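Glucosamine-6-phosphate deaminase (Bacillus subtilis, PDB 2BKX) is an enzyme of the glucosamine-6-phosphate isomerase/6-phosphogluconolactonase family, with a Rossmann-like alpha/beta fold, and holds fructose -6-phosphate in its pocket. Local coordinates at residues A[136-144]-A[179-187]; A[200-211]-A[231-242]. All blocks are in the same frame, centred on the assembly; numbering follows the deposited sequence.

Interaction 1: A[136-144]-A[179-187]. With F6R (fructose -6-phosphate), chain C.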
# COMPACT_ATOMS: atom_id res chain seq x y z
N ASN A 136 2.26 -7.80 -11.94
CA ASN A 136 3.64 -8.09 -12.23
C ASN A 136 4.56 -8.18 -11.00
O ASN A 136 5.78 -8.16 -11.12
CB ASN A 136 4.23 -7.03 -13.19
CG ASN A 136 4.24 -5.64 -12.59
OD1 ASN A 136 3.83 -5.45 -11.44
ND2 ASN A 136 4.72 -4.67 -13.35
N GLY A 137 3.96 -8.23 -9.81
CA GLY A 137 4.74 -8.31 -8.60
C GLY A 137 5.22 -6.99 -8.01
O GLY A 137 5.90 -7.00 -7.00
N HIS A 138 4.80 -5.86 -8.59
CA HIS A 138 5.21 -4.60 -7.98
C HIS A 138 4.67 -4.46 -6.58
O HIS A 138 3.62 -4.98 -6.24
CB HIS A 138 4.93 -3.37 -8.86
CG HIS A 138 3.51 -2.94 -9.01
ND1 HIS A 138 3.02 -2.55 -10.22
CD2 HIS A 138 2.50 -2.75 -8.13
CE1 HIS A 138 1.76 -2.15 -10.09
NE2 HIS A 138 1.43 -2.26 -8.83
N ILE A 139 5.40 -3.72 -5.77
CA ILE A 139 4.97 -3.26 -4.45
C ILE A 139 5.20 -1.75 -4.43
O ILE A 139 6.17 -1.26 -4.97
CB ILE A 139 5.63 -4.01 -3.27
CG1 ILE A 139 7.14 -3.95 -3.34
CG2 ILE A 139 5.13 -5.45 -3.24
CD1 ILE A 139 7.88 -4.51 -2.11
N GLY A 140 4.28 -1.02 -3.84
CA GLY A 140 4.16 0.39 -4.18
C GLY A 140 4.09 0.51 -5.70
O GLY A 140 3.43 -0.30 -6.34
N PHE A 141 4.80 1.47 -6.28
CA PHE A 141 5.01 1.48 -7.74
C PHE A 141 6.46 1.17 -8.10
O PHE A 141 7.01 1.66 -9.12
CB PHE A 141 4.52 2.76 -8.39
CG PHE A 141 3.01 2.89 -8.48
CD1 PHE A 141 2.46 4.12 -8.27
CD2 PHE A 141 2.18 1.83 -8.85
CE1 PHE A 141 1.07 4.33 -8.44
CE2 PHE A 141 0.79 2.03 -8.99
CZ PHE A 141 0.25 3.27 -8.79
N ASN A 142 7.07 0.31 -7.29
CA ASN A 142 8.39 -0.25 -7.60
C ASN A 142 8.23 -1.38 -8.60
O ASN A 142 7.82 -2.47 -8.21
CB ASN A 142 9.08 -0.73 -6.33
CG ASN A 142 9.30 0.38 -5.36
OD1 ASN A 142 10.22 1.19 -5.53
ND2 ASN A 142 8.50 0.41 -4.31
N GLU A 143 8.45 -1.05 -9.88
CA GLU A 143 8.23 -2.00 -10.96
C GLU A 143 9.40 -2.96 -11.09
O GLU A 143 10.48 -2.72 -10.56
CB GLU A 143 8.00 -1.27 -12.27
CG GLU A 143 6.82 -0.29 -12.28
CD GLU A 143 5.45 -0.90 -12.46
OE1 GLU A 143 5.22 -2.06 -12.09
OE2 GLU A 143 4.54 -0.22 -13.01
N PRO A 144 9.20 -4.06 -11.84
CA PRO A 144 10.32 -4.96 -12.08
C PRO A 144 11.58 -4.27 -12.53
O PRO A 144 11.55 -3.34 -13.35
CB PRO A 144 9.75 -5.90 -13.14
CG PRO A 144 8.30 -5.94 -12.85
CD PRO A 144 7.95 -4.55 -12.44
N ALA A 179 4.70 8.35 -11.41
CA ALA A 179 4.26 8.37 -10.04
C ALA A 179 5.43 8.60 -9.11
O ALA A 179 6.58 8.49 -9.50
CB ALA A 179 3.56 7.07 -9.72
N LEU A 180 5.11 8.92 -7.87
CA LEU A 180 6.05 8.99 -6.75
C LEU A 180 5.76 7.81 -5.83
O LEU A 180 4.59 7.57 -5.51
CB LEU A 180 5.82 10.28 -5.96
CG LEU A 180 6.25 11.56 -6.65
CD1 LEU A 180 5.41 11.87 -7.88
CD2 LEU A 180 6.16 12.70 -5.65
N THR A 181 6.78 7.04 -5.45
CA THR A 181 6.57 5.87 -4.61
C THR A 181 7.68 5.71 -3.57
O THR A 181 8.85 5.96 -3.85
CB THR A 181 6.50 4.59 -5.47
OG1 THR A 181 6.16 3.46 -4.64
CG2 THR A 181 7.74 4.31 -6.24
N MET A 182 7.28 5.31 -2.39
CA MET A 182 8.22 4.76 -1.41
C MET A 182 9.01 3.69 -2.10
O MET A 182 8.45 2.95 -2.93
CB MET A 182 7.47 4.09 -0.30
CG MET A 182 6.95 4.97 0.67
SD MET A 182 6.24 3.89 1.99
CE MET A 182 5.54 5.12 2.29
N GLY A 183 10.30 3.59 -1.80
CA GLY A 183 11.11 2.55 -2.41
C GLY A 183 11.02 1.23 -1.67
O GLY A 183 10.36 1.10 -0.62
N ILE A 184 11.69 0.24 -2.23
CA ILE A 184 11.69 -1.07 -1.61
C ILE A 184 12.37 -1.03 -0.24
O ILE A 184 11.88 -1.65 0.71
CB ILE A 184 12.28 -2.14 -2.53
CG1 ILE A 184 11.44 -2.27 -3.80
CG2 ILE A 184 12.44 -3.47 -1.82
CD1 ILE A 184 11.93 -3.20 -4.84
N GLN A 185 13.48 -0.30 -0.12
CA GLN A 185 14.11 -0.21 1.19
C GLN A 185 13.22 0.56 2.17
O GLN A 185 13.15 0.24 3.36
CB GLN A 185 15.50 0.42 1.10
CG GLN A 185 16.17 0.55 2.43
CD GLN A 185 16.46 -0.76 3.08
OE1 GLN A 185 17.29 -1.50 2.60
NE2 GLN A 185 15.80 -1.04 4.20
N THR A 186 12.52 1.57 1.68
CA THR A 186 11.58 2.31 2.52
C THR A 186 10.51 1.36 3.12
O THR A 186 10.15 1.42 4.31
CB THR A 186 10.84 3.42 1.71
OG1 THR A 186 11.75 4.05 0.79
CG2 THR A 186 10.26 4.44 2.65
N ILE A 187 10.01 0.48 2.26
CA ILE A 187 9.02 -0.53 2.68
C ILE A 187 9.62 -1.55 3.67
O ILE A 187 9.04 -1.86 4.73
CB ILE A 187 8.43 -1.21 1.45
CG1 ILE A 187 7.59 -0.21 0.64
CG2 ILE A 187 7.65 -2.52 1.80
CD1 ILE A 187 7.25 -0.68 -0.77
C1 F6R C . -1.07 0.77 -3.50
C2 F6R C . 0.09 0.41 -4.40
C3 F6R C . 0.05 -0.59 -5.56
C4 F6R C . -1.18 -1.52 -5.53
C5 F6R C . -1.20 -2.54 -6.66
C6 F6R C . -2.46 -3.40 -6.61
O1 F6R C . -0.85 2.01 -2.79
O2 F6R C . 1.15 0.93 -4.14
O3 F6R C . 1.18 -1.44 -5.46
O4 F6R C . -1.19 -2.21 -4.28
O5 F6R C . -1.07 -1.92 -7.93
O6 F6R C . -3.60 -2.56 -6.88
P F6R C . -5.06 -3.14 -6.66
O1P F6R C . -5.24 -3.31 -5.18
O2P F6R C . -5.09 -4.47 -7.37
O3P F6R C . -6.01 -2.13 -7.22

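Interaction 2: A[200-211]-A[231-242]. With F6R (fructose -6-phosphate), chain C.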
# COMPACT_ATOMS: atom_id res chain seq x y z
N LYS A 200 -8.56 -13.30 -9.04
CA LYS A 200 -7.88 -14.08 -10.09
C LYS A 200 -6.77 -13.33 -10.81
O LYS A 200 -5.78 -13.94 -11.26
CB LYS A 200 -8.96 -14.54 -11.09
CG LYS A 200 -8.51 -15.42 -12.19
CD LYS A 200 -9.74 -16.00 -12.91
CE LYS A 200 -9.46 -16.23 -14.41
NZ LYS A 200 -10.71 -16.00 -15.21
N SER A 201 -6.88 -12.01 -10.91
CA SER A 201 -5.85 -11.24 -11.60
C SER A 201 -4.49 -11.31 -10.95
O SER A 201 -3.51 -11.00 -11.61
CB SER A 201 -6.26 -9.78 -11.75
OG SER A 201 -6.07 -9.03 -10.57
N LYS A 202 -4.44 -11.72 -9.67
CA LYS A 202 -3.20 -11.82 -8.92
C LYS A 202 -2.67 -13.24 -8.76
O LYS A 202 -1.64 -13.46 -8.09
CB LYS A 202 -3.39 -11.20 -7.52
CG LYS A 202 -3.94 -9.78 -7.54
CD LYS A 202 -3.11 -8.81 -8.38
CE LYS A 202 -3.68 -7.39 -8.35
NZ LYS A 202 -3.72 -6.79 -6.95
N ALA A 203 -3.38 -14.23 -9.32
CA ALA A 203 -3.00 -15.61 -9.08
C ALA A 203 -1.60 -15.95 -9.60
O ALA A 203 -0.87 -16.72 -8.97
CB ALA A 203 -4.06 -16.55 -9.64
N GLU A 204 -1.21 -15.39 -10.74
CA GLU A 204 0.16 -15.62 -11.23
C GLU A 204 1.21 -14.98 -10.32
O GLU A 204 2.26 -15.59 -10.06
CB GLU A 204 0.31 -15.14 -12.69
CG GLU A 204 -0.50 -16.00 -13.66
CD GLU A 204 -0.63 -15.44 -15.06
OE1 GLU A 204 0.29 -14.73 -15.53
OE2 GLU A 204 -1.67 -15.72 -15.67
N ALA A 205 0.92 -13.78 -9.82
CA ALA A 205 1.84 -13.13 -8.88
C ALA A 205 1.96 -13.92 -7.58
O ALA A 205 3.04 -14.07 -7.02
CB ALA A 205 1.45 -11.71 -8.63
N VAL A 206 0.84 -14.45 -7.10
CA VAL A 206 0.89 -15.28 -5.89
C VAL A 206 1.80 -16.49 -6.11
O VAL A 206 2.61 -16.83 -5.26
CB VAL A 206 -0.53 -15.72 -5.45
CG1 VAL A 206 -0.48 -16.83 -4.43
CG2 VAL A 206 -1.30 -14.52 -4.90
N ARG A 207 1.63 -17.14 -7.25
CA ARG A 207 2.48 -18.29 -7.57
C ARG A 207 3.96 -17.94 -7.52
O ARG A 207 4.77 -18.64 -6.92
CB ARG A 207 2.11 -18.88 -8.93
CG ARG A 207 2.86 -20.15 -9.26
CD ARG A 207 2.53 -20.63 -10.67
NE ARG A 207 3.28 -21.81 -11.07
CZ ARG A 207 2.90 -23.05 -10.79
NH1 ARG A 207 3.66 -24.08 -11.17
NH2 ARG A 207 1.77 -23.27 -10.11
N LYS A 208 4.32 -16.84 -8.17
CA LYS A 208 5.72 -16.41 -8.18
C LYS A 208 6.21 -16.06 -6.77
O LYS A 208 7.33 -16.38 -6.39
CB LYS A 208 5.97 -15.24 -9.15
CG LYS A 208 5.87 -15.61 -10.62
CD LYS A 208 6.33 -14.46 -11.53
CE LYS A 208 6.20 -14.79 -13.00
NZ LYS A 208 6.75 -13.73 -13.89
N LEU A 209 5.39 -15.39 -5.99
CA LEU A 209 5.77 -15.02 -4.63
C LEU A 209 6.07 -16.27 -3.81
O LEU A 209 7.13 -16.40 -3.14
CB LEU A 209 4.67 -14.17 -3.97
CG LEU A 209 4.99 -13.73 -2.56
CD1 LEU A 209 6.20 -12.76 -2.58
CD2 LEU A 209 3.76 -13.11 -1.95
N LEU A 210 5.16 -17.23 -3.89
CA LEU A 210 5.26 -18.44 -3.08
C LEU A 210 6.37 -19.39 -3.56
O LEU A 210 6.88 -20.17 -2.76
CB LEU A 210 3.92 -19.16 -3.01
CG LEU A 210 2.82 -18.43 -2.30
CD1 LEU A 210 1.54 -19.25 -2.32
CD2 LEU A 210 3.20 -18.00 -0.88
N GLU A 211 6.75 -19.34 -4.83
CA GLU A 211 7.87 -20.16 -5.36
C GLU A 211 9.20 -19.69 -4.78
O GLU A 211 10.13 -20.46 -4.69
CB GLU A 211 7.90 -20.12 -6.90
CG GLU A 211 6.81 -21.03 -7.50
CD GLU A 211 6.75 -21.09 -9.03
OE1 GLU A 211 7.03 -20.08 -9.71
OE2 GLU A 211 6.35 -22.18 -9.54
N VAL A 231 0.93 -12.41 4.78
CA VAL A 231 0.34 -12.32 3.45
C VAL A 231 -1.04 -12.96 3.52
O VAL A 231 -1.16 -14.16 3.82
CB VAL A 231 1.18 -13.04 2.36
CG1 VAL A 231 0.57 -12.80 1.01
CG2 VAL A 231 2.65 -12.65 2.42
N LEU A 232 -2.07 -12.16 3.23
CA LEU A 232 -3.44 -12.63 3.22
C LEU A 232 -3.85 -12.82 1.78
O LEU A 232 -3.73 -11.89 0.99
CB LEU A 232 -4.38 -11.67 3.94
CG LEU A 232 -4.03 -11.31 5.37
CD1 LEU A 232 -5.10 -10.34 5.89
CD2 LEU A 232 -3.86 -12.49 6.27
N ILE A 233 -4.32 -14.04 1.44
CA ILE A 233 -4.63 -14.36 0.04
C ILE A 233 -6.00 -14.99 -0.01
O ILE A 233 -6.22 -15.99 0.67
CB ILE A 233 -3.61 -15.35 -0.51
CG1 ILE A 233 -2.16 -14.85 -0.28
CG2 ILE A 233 -3.82 -15.59 -1.99
CD1 ILE A 233 -1.03 -15.83 -0.64
N ASP A 234 -6.91 -14.42 -0.78
CA ASP A 234 -8.22 -15.06 -0.93
C ASP A 234 -8.18 -16.23 -1.90
O ASP A 234 -7.17 -16.50 -2.54
CB ASP A 234 -9.34 -14.07 -1.17
CG ASP A 234 -9.36 -13.46 -2.53
OD1 ASP A 234 -8.64 -13.91 -3.46
OD2 ASP A 234 -10.17 -12.52 -2.69
N ARG A 235 -9.28 -16.99 -1.98
CA ARG A 235 -9.31 -18.27 -2.73
C ARG A 235 -8.98 -18.05 -4.19
O ARG A 235 -8.23 -18.79 -4.80
CB ARG A 235 -10.67 -18.97 -2.56
CG ARG A 235 -10.95 -19.31 -1.14
CD ARG A 235 -10.10 -20.42 -0.59
NE ARG A 235 -10.04 -20.36 0.87
CZ ARG A 235 -9.51 -21.31 1.65
NH1 ARG A 235 -9.52 -21.13 2.98
NH2 ARG A 235 -8.97 -22.40 1.13
N GLU A 236 -9.51 -17.01 -4.78
CA GLU A 236 -9.29 -16.73 -6.17
C GLU A 236 -7.83 -16.40 -6.45
O GLU A 236 -7.25 -16.80 -7.46
CB GLU A 236 -10.22 -15.60 -6.62
CG GLU A 236 -11.70 -16.03 -6.74
CD GLU A 236 -12.35 -16.36 -5.41
OE1 GLU A 236 -12.05 -15.69 -4.39
OE2 GLU A 236 -13.20 -17.31 -5.36
N ALA A 237 -7.21 -15.66 -5.54
CA ALA A 237 -5.81 -15.31 -5.70
C ALA A 237 -4.88 -16.50 -5.47
O ALA A 237 -3.76 -16.47 -5.96
CB ALA A 237 -5.47 -14.18 -4.76
N ALA A 238 -5.36 -17.51 -4.75
CA ALA A 238 -4.56 -18.69 -4.39
C ALA A 238 -4.65 -19.82 -5.41
O ALA A 238 -4.01 -20.85 -5.23
CB ALA A 238 -4.96 -19.23 -3.02
N SER A 239 -5.39 -19.60 -6.49
CA SER A 239 -5.80 -20.69 -7.40
C SER A 239 -4.69 -21.30 -8.24
O SER A 239 -4.87 -22.39 -8.80
CB SER A 239 -6.96 -20.23 -8.29
OG SER A 239 -6.65 -19.12 -9.14
N LEU A 240 -3.55 -20.63 -8.35
CA LEU A 240 -2.42 -21.14 -9.14
C LEU A 240 -1.20 -21.37 -8.27
O LEU A 240 -0.09 -21.42 -8.79
CB LEU A 240 -2.09 -20.22 -10.31
CG LEU A 240 -3.19 -19.99 -11.31
CD1 LEU A 240 -2.77 -19.00 -12.34
CD2 LEU A 240 -3.58 -21.31 -12.00
N ARG A 241 -1.38 -21.52 -6.98
CA ARG A 241 -0.21 -21.63 -6.10
C ARG A 241 0.55 -22.91 -6.44
O ARG A 241 -0.02 -23.85 -6.99
CB ARG A 241 -0.61 -21.55 -4.63
CG ARG A 241 -1.40 -22.72 -4.17
CD ARG A 241 -1.85 -22.51 -2.73
NE ARG A 241 -0.74 -22.35 -1.80
CZ ARG A 241 -0.87 -21.88 -0.55
NH1 ARG A 241 -2.06 -21.51 -0.09
NH2 ARG A 241 0.20 -21.77 0.23
N PRO A 242 1.86 -22.97 -6.16
CA PRO A 242 2.67 -24.14 -6.52
C PRO A 242 2.36 -25.36 -5.67
O PRO A 242 1.69 -25.24 -4.64
CB PRO A 242 4.10 -23.65 -6.31
CG PRO A 242 4.00 -22.47 -5.46
CD PRO A 242 2.67 -21.89 -5.56
C1 F6R C . -1.07 0.77 -3.50
C2 F6R C . 0.09 0.41 -4.40
C3 F6R C . 0.05 -0.59 -5.56
C4 F6R C . -1.18 -1.52 -5.53
C5 F6R C . -1.20 -2.54 -6.66
C6 F6R C . -2.46 -3.40 -6.61
O1 F6R C . -0.85 2.01 -2.79
O2 F6R C . 1.15 0.93 -4.14
O3 F6R C . 1.18 -1.44 -5.46
O4 F6R C . -1.19 -2.21 -4.28
O5 F6R C . -1.07 -1.92 -7.93
O6 F6R C . -3.60 -2.56 -6.88
P F6R C . -5.06 -3.14 -6.66
O1P F6R C . -5.24 -3.31 -5.18
O2P F6R C . -5.09 -4.47 -7.37
O3P F6R C . -6.01 -2.13 -7.22
O HOH W 1 -2.20 -18.43 -7.12

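Interaction 1: A[136-144]-A[179-187]
F141 and N142 fasten a buried pocket loop, 136-144, to the end of strand 178-181 and the turn into helix 184-188, largely through polar bonds. The backbone N of F141 donates almost straight to OG1 of T181 (2.9 Å, 174°); that hydroxyl faces the loop because it stands anti to its own backbone nitrogen (chi1 -174°). T181 OG1 gives its proton to M182 O. The same carbonyl accepts ND2 of N142 in its plane (2.9 Å), so two donors hold M182 O. N142 ND2 also bonds back to I139 O, which it and the backbone N of N142 approach from opposite faces; the carboxamide thus clamps its own turn while bridging to the strand end. N142 OD1 is buried without a polar partner, against G183 CA, and CG1 of I184 lies over one face of the carboxamide, 3.7 Å from N142 CG. The CD1 methyls of I139 and I187 meet at 4.1 Å. A179 CB packs against CD1 of the F141 ring (3.5 Å), which also touches V155. G140 O, at a residue of positive phi, accepts a hydrogen bond from O3 of fructose -6-phosphate (2.7 Å). H138 meets ligand O5 in its ring plane through NE2 (2.7 Å); its ND1 donates to E143 OE1, which N136 ND2 reaches from the opposite face of the carboxylate. H138, with E143 behind it as a second-shell carboxylate and its backbone N held in an Asx turn by N136 OD1, is part of the fructose -6-phosphate pocket of this Rossmann-like fold.

Interaction 2: A[200-211]-A[231-242]
V206 on helix 203-211 points its methyls at I233 of strand 229-234, tip to tip, with CG1 4.0 Å from I233 CD1; helix and strand belong to one beta-alpha-beta unit, and the C-terminal tail folds back along the helix. V206 CG2 also covers the carbonyl of A237, whose O takes a CH...O contact from A203 CA (3.3 Å). Farther along, L210 CD1 lies over one face of the R241 guanidinium, crossing that side chain at a slant, while R241 NH1 forms a salt bridge to E5 on strand 2-6. L240 drapes CD1 over A203 CB and runs beside E204, both side chains pointing the same way. P242 packs its ring on L210 CB and E211 CG, and slides past R207 in the opposite direction. At the other end, K202, bent at chi2 and chi4, carries NZ away to O2P of fructose -6-phosphate (2.7 Å). One water ties the backbones together, donating to A203 O and A237 O and accepting from L240 N. R207, extended from a CG anti to its backbone N (chi1 -174°), sends NH2 to L240 O (2.9 Å, 161°): the oxygen lies in the guanidinium plane, whereas NH2 sits above the carbonyl plane.

How the interactions relate
The two contacts follow one another along the chain, with centres 19 Å apart. They do not touch, though their nearest atoms come to about 4 Å; both reach the same mixed sheet, and strand 193-197 enters between them in sequence. What joins them is fructose -6-phosphate: the 136-144 loop meets its sugar hydroxyls through H138 and G140, while K202, at the start of the 200-211 segment, holds its phosphate and also donates to I133 O. T36, G38, T39, D67 and R167 supply further bonds to the ligand. Interaction 1 is wholly buried beside the pocket, whereas interaction 2 runs from K202 outward to the exposed C-terminus.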